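Local coordinates for magnesium and cobalt efflux protein CorC (Neisseria meningitidis serogroup B, PDB 3OI8) that probably takes part in magnesium and cobalt transport and binds adenosine in its pair of CBS domains, which follow a helical N-terminal region, at residues L12-A15 and H16-E19; A23-L26 and L27-K31. One frame throughout, in Å; residues are numbered along the deposited sequence.

In the fold
Both contacts lie in the helical N-terminal region that precedes the two CBS domains. From the N terminus, helix 5-17 reaches its last turn and its C-terminal cap in contact 1; a short link through Val20, Phe21 and Asp22 then leads into the first turns of helix 23-35, which hold contact 2. Each contact closes a helical turn, and the two stand in series, neither nested nor crossed, with centres about 11 Å apart. Between them the helices are tied by a salt bridge from Arg13 to Glu30 and by packing of His16 on Ala23 and Leu26. Both also touch the second subunit, far from the adenosine pocket.

Contact 1: residues L12-A15 and H16-E19; sequences LRQA and HEQE
The carbonyl oxygen of Arg13 is approached by two groups of Glu17: its backbone N, hydrogen-bonded at 3.1 Å to Arg13 O, and its carboxyl group, whose OE2 lies 2.8 Å from the same Arg13 O, a separation at which the acid probably carries a proton. Glu17 reaches back because its CG sits between its own backbone N and carbonyl carbon (chi1 80°) and the chain then bends at chi2, about the CB-CG bond. That fold lays the side chain against the preceding turn, with CG 3.0 Å from Gln14 O and OE2 3.2 Å from Gln14 CA. On the same turn Gln14 O accepts a hydrogen bond from Gln18 N at 2.9 Å. The amide side chains of these two glutamines lie near each other with their planes 40° apart, on the exposed side of the helix. The straightest bond of the turn runs from His16 N to Leu12 O, 3.0 Å long with an N-H angle of 173°.

Gln18 is the first residue to leave helical geometry, and Glu19, with positive phi, is the C-prime residue of a Schellman motif: Glu19 N bonds back to His16 O at 2.8 Å and Val20 N turns back to Ala15 O. Here helix 5-17 stops and the chain can reverse. The imidazole of His16 bonds through ND1 to Phe21 O, a link from the helix end to the following loop. On the buried side Leu12 packs on Leu29 and Leu33 of helix 23-35, while Leu12 and Ala15 also meet Val8 of the second subunit, so this last turn lies between helix 23-35 and the second subunit.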
loop_
_atom_site.group_PDB
_atom_site.type_symbol
_atom_site.label_atom_id
_atom_site.label_comp_id
_atom_site.label_asym_id
_atom_site.label_seq_id
_atom_site.Cartn_x
_atom_site.Cartn_y
_atom_site.Cartn_z
ATOM N N LEU A 12 22.963 1.170 17.364
ATOM C CA LEU A 12 22.768 1.628 15.995
ATOM C C LEU A 12 23.269 3.055 15.760
ATOM O O LEU A 12 23.872 3.339 14.720
ATOM C CB LEU A 12 21.304 1.511 15.603
ATOM C CG LEU A 12 20.780 0.070 15.598
ATOM C CD1 LEU A 12 19.268 0.063 15.505
ATOM C CD2 LEU A 12 21.415 -0.768 14.493
ATOM N N ARG A 13 22.997 3.949 16.711
ATOM C CA ARG A 13 23.486 5.319 16.618
ATOM C C ARG A 13 25.004 5.307 16.573
ATOM O O ARG A 13 25.629 6.145 15.904
ATOM C CB ARG A 13 22.986 6.161 17.790
ATOM C CG ARG A 13 21.798 7.012 17.420
ATOM C CD ARG A 13 20.914 7.311 18.602
ATOM N NE ARG A 13 19.541 7.529 18.155
ATOM C CZ ARG A 13 18.551 7.945 18.937
ATOM N NH1 ARG A 13 18.781 8.203 20.219
ATOM N NH2 ARG A 13 17.332 8.112 18.433
ATOM N N GLN A 14 25.589 4.337 17.268
ATOM C CA GLN A 14 27.036 4.155 17.264
ATOM C C GLN A 14 27.538 3.791 15.870
ATOM O O GLN A 14 28.493 4.390 15.370
ATOM C CB GLN A 14 27.446 3.068 18.261
ATOM C CG GLN A 14 28.952 2.915 18.421
ATOM C CD GLN A 14 29.392 1.465 18.525
ATOM O OE1 GLN A 14 29.421 0.740 17.527
ATOM N NE2 GLN A 14 29.746 1.037 19.735
ATOM N N ALA A 15 26.898 2.810 15.234
ATOM C CA ALA A 15 27.346 2.360 13.915
ATOM C C ALA A 15 27.265 3.506 12.910
ATOM O O ALA A 15 28.191 3.724 12.119
ATOM C CB ALA A 15 26.535 1.167 13.447
ATOM N N HIS A 16 26.164 4.256 12.961
ATOM C CA HIS A 16 26.021 5.432 12.110
ATOM C C HIS A 16 27.161 6.436 12.282
ATOM O O HIS A 16 27.683 6.945 11.298
ATOM C CB HIS A 16 24.697 6.147 12.342
ATOM C CG HIS A 16 24.652 7.513 11.732
ATOM N ND1 HIS A 16 24.823 7.729 10.382
ATOM C CD2 HIS A 16 24.473 8.735 12.289
ATOM C CE1 HIS A 16 24.741 9.023 10.131
ATOM N NE2 HIS A 16 24.528 9.656 11.271
ATOM N N GLU A 17 27.534 6.735 13.525
ATOM C CA GLU A 17 28.627 7.675 13.768
ATOM C C GLU A 17 29.982 7.091 13.342
ATOM O O GLU A 17 30.922 7.834 13.044
ATOM C CB GLU A 17 28.658 8.122 15.231
ATOM C CG GLU A 17 29.296 7.129 16.183
ATOM C CD GLU A 17 28.676 7.173 17.575
ATOM O OE1 GLU A 17 29.428 7.080 18.570
ATOM O OE2 GLU A 17 27.435 7.298 17.675
ATOM N N GLN A 18 30.074 5.763 13.320
ATOM C CA GLN A 18 31.243 5.074 12.773
ATOM C C GLN A 18 31.043 4.802 11.286
ATOM O O GLN A 18 31.774 4.015 10.680
ATOM C CB GLN A 18 31.487 3.762 13.514
ATOM C CG GLN A 18 32.063 3.943 14.919
ATOM C CD GLN A 18 31.695 2.798 15.842
ATOM O OE1 GLN A 18 31.148 1.784 15.403
ATOM N NE2 GLN A 18 31.972 2.960 17.129
ATOM N N GLU A 19 30.021 5.442 10.719
ATOM C CA GLU A 19 29.753 5.406 9.280
ATOM C C GLU A 19 29.537 4.009 8.672
ATOM O O GLU A 19 29.745 3.809 7.474
ATOM C CB GLU A 19 30.834 6.183 8.516
ATOM C CG GLU A 19 30.838 7.675 8.844
ATOM C CD GLU A 19 31.858 8.472 8.044
ATOM O OE1 GLU A 19 32.871 7.887 7.599
ATOM O OE2 GLU A 19 31.644 9.693 7.869
#

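Contact 2: residues A23-L26 and L27-K31; sequences ADTL and LRLEK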
loop_
_atom_site.group_PDB
_atom_site.type_symbol
_atom_site.label_atom_id
_atom_site.label_comp_id
_atom_site.label_asym_id
_atom_site.label_seq_id
_atom_site.Cartn_x
_atom_site.Cartn_y
_atom_site.Cartn_z
ATOM N N ALA A 23 22.794 8.386 7.523
ATOM C CA ALA A 23 21.723 8.973 8.322
ATOM C C ALA A 23 20.347 8.417 7.954
ATOM O O ALA A 23 19.559 8.073 8.830
ATOM C CB ALA A 23 21.739 10.491 8.198
ATOM N N ASP A 24 20.058 8.334 6.659
ATOM C CA ASP A 24 18.770 7.817 6.198
ATOM C C ASP A 24 18.508 6.381 6.653
ATOM O O ASP A 24 17.398 6.046 7.058
ATOM C CB ASP A 24 18.655 7.914 4.676
ATOM C CG ASP A 24 18.540 9.347 4.192
ATOM O OD1 ASP A 24 18.516 10.265 5.044
ATOM O OD2 ASP A 24 18.471 9.554 2.962
ATOM N N THR A 25 19.522 5.529 6.568
ATOM C CA THR A 25 19.366 4.143 6.988
ATOM C C THR A 25 19.077 4.102 8.478
ATOM O O THR A 25 18.218 3.347 8.944
ATOM C CB THR A 25 20.632 3.325 6.665
ATOM O OG1 THR A 25 20.826 3.315 5.252
ATOM C CG2 THR A 25 20.491 1.893 7.143
ATOM N N LEU A 26 19.791 4.934 9.226
ATOM C CA LEU A 26 19.605 4.992 10.665
ATOM C C LEU A 26 18.176 5.336 11.005
ATOM O O LEU A 26 17.598 4.766 11.938
ATOM C CB LEU A 26 20.541 6.019 11.302
ATOM C CG LEU A 26 20.303 6.239 12.804
ATOM C CD1 LEU A 26 20.583 4.952 13.571
ATOM C CD2 LEU A 26 21.156 7.388 13.337
ATOM N N LEU A 27 17.601 6.275 10.259
ATOM C CA LEU A 27 16.235 6.696 10.536
ATOM C C LEU A 27 15.291 5.561 10.199
ATOM O O LEU A 27 14.272 5.377 10.856
ATOM C CB LEU A 27 15.872 7.956 9.748
ATOM C CG LEU A 27 16.452 9.259 10.303
ATOM C CD1 LEU A 27 16.017 10.450 9.463
ATOM C CD2 LEU A 27 16.033 9.438 11.757
ATOM N N ARG A 28 15.640 4.785 9.181
ATOM C CA ARG A 28 14.772 3.689 8.773
ATOM C C ARG A 28 14.790 2.593 9.841
ATOM O O ARG A 28 13.746 2.040 10.190
ATOM C CB ARG A 28 15.207 3.152 7.413
ATOM C CG ARG A 28 14.137 2.385 6.670
ATOM C CD ARG A 28 14.625 1.940 5.286
ATOM N NE ARG A 28 13.868 0.779 4.827
ATOM C CZ ARG A 28 14.126 0.090 3.723
ATOM N NH1 ARG A 28 13.370 -0.956 3.423
ATOM N NH2 ARG A 28 15.134 0.434 2.922
ATOM N N LEU A 29 15.977 2.296 10.371
ATOM C CA LEU A 29 16.118 1.291 11.426
ATOM C C LEU A 29 15.390 1.687 12.700
ATOM O O LEU A 29 14.732 0.848 13.319
ATOM C CB LEU A 29 17.599 0.993 11.735
ATOM C CG LEU A 29 18.400 0.282 10.642
ATOM C CD1 LEU A 29 19.872 0.160 11.044
ATOM C CD2 LEU A 29 17.832 -1.087 10.351
ATOM N N GLU A 30 15.518 2.952 13.111
ATOM C CA GLU A 30 14.822 3.422 14.315
ATOM C C GLU A 30 13.307 3.372 14.130
ATOM O O GLU A 30 12.557 3.096 15.073
ATOM C CB GLU A 30 15.230 4.854 14.666
ATOM C CG GLU A 30 16.700 5.028 15.005
ATOM C CD GLU A 30 17.013 6.421 15.520
ATOM O OE1 GLU A 30 16.083 7.096 16.011
ATOM O OE2 GLU A 30 18.187 6.838 15.439
ATOM N N LYS A 31 12.854 3.671 12.917
ATOM C CA LYS A 31 11.420 3.618 12.629
ATOM C C LYS A 31 10.899 2.186 12.793
ATOM O O LYS A 31 9.847 1.964 13.383
ATOM C CB LYS A 31 11.128 4.147 11.221
ATOM C CG LYS A 31 9.661 4.452 10.975
ATOM C CD LYS A 31 9.415 4.957 9.555
ATOM C CE LYS A 31 7.945 5.320 9.335
ATOM N NZ LYS A 31 7.022 4.188 9.655
#
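The first turns of helix 23-35, the second helix of the N-terminal hairpin, place Leu26 and Glu30 one turn apart on the same flank. Glu30 CG lies 3.2 Å from Leu26 O, and the two side chains cross at an angle, OE2 lying against Leu26 CG at 3.4 Å. Leu26 holds its CG opposite the backbone N (chi1 174°), which brings the branch point up to this carboxylate. Glu30 is extended beyond CG, and its OE1 is drawn to Arg13 of helix 5-17 in a salt bridge, so the acid grazes the leucine on its way to a charged partner in the other helix.

Four regular i to i+4 bonds set up the turns, among them Leu29 N to Thr25 O at 2.9 Å and Glu30 N to Leu26 O at 3.0 Å. Just before the helix, Asp22 OD1 accepts a hydrogen bond from Thr25 N. In this helical hairpin Leu26 and Leu29 face inward, both touching Phe21 of the connecting loop. Leu29 rests CG 3.5 Å from Thr25 O and also packs on Leu12, while from the other subunit Val32 meets it. Arg28, extended from CG to NE, reaches out to a weak hydrogen bond from NH2 to Thr122 of the second subunit.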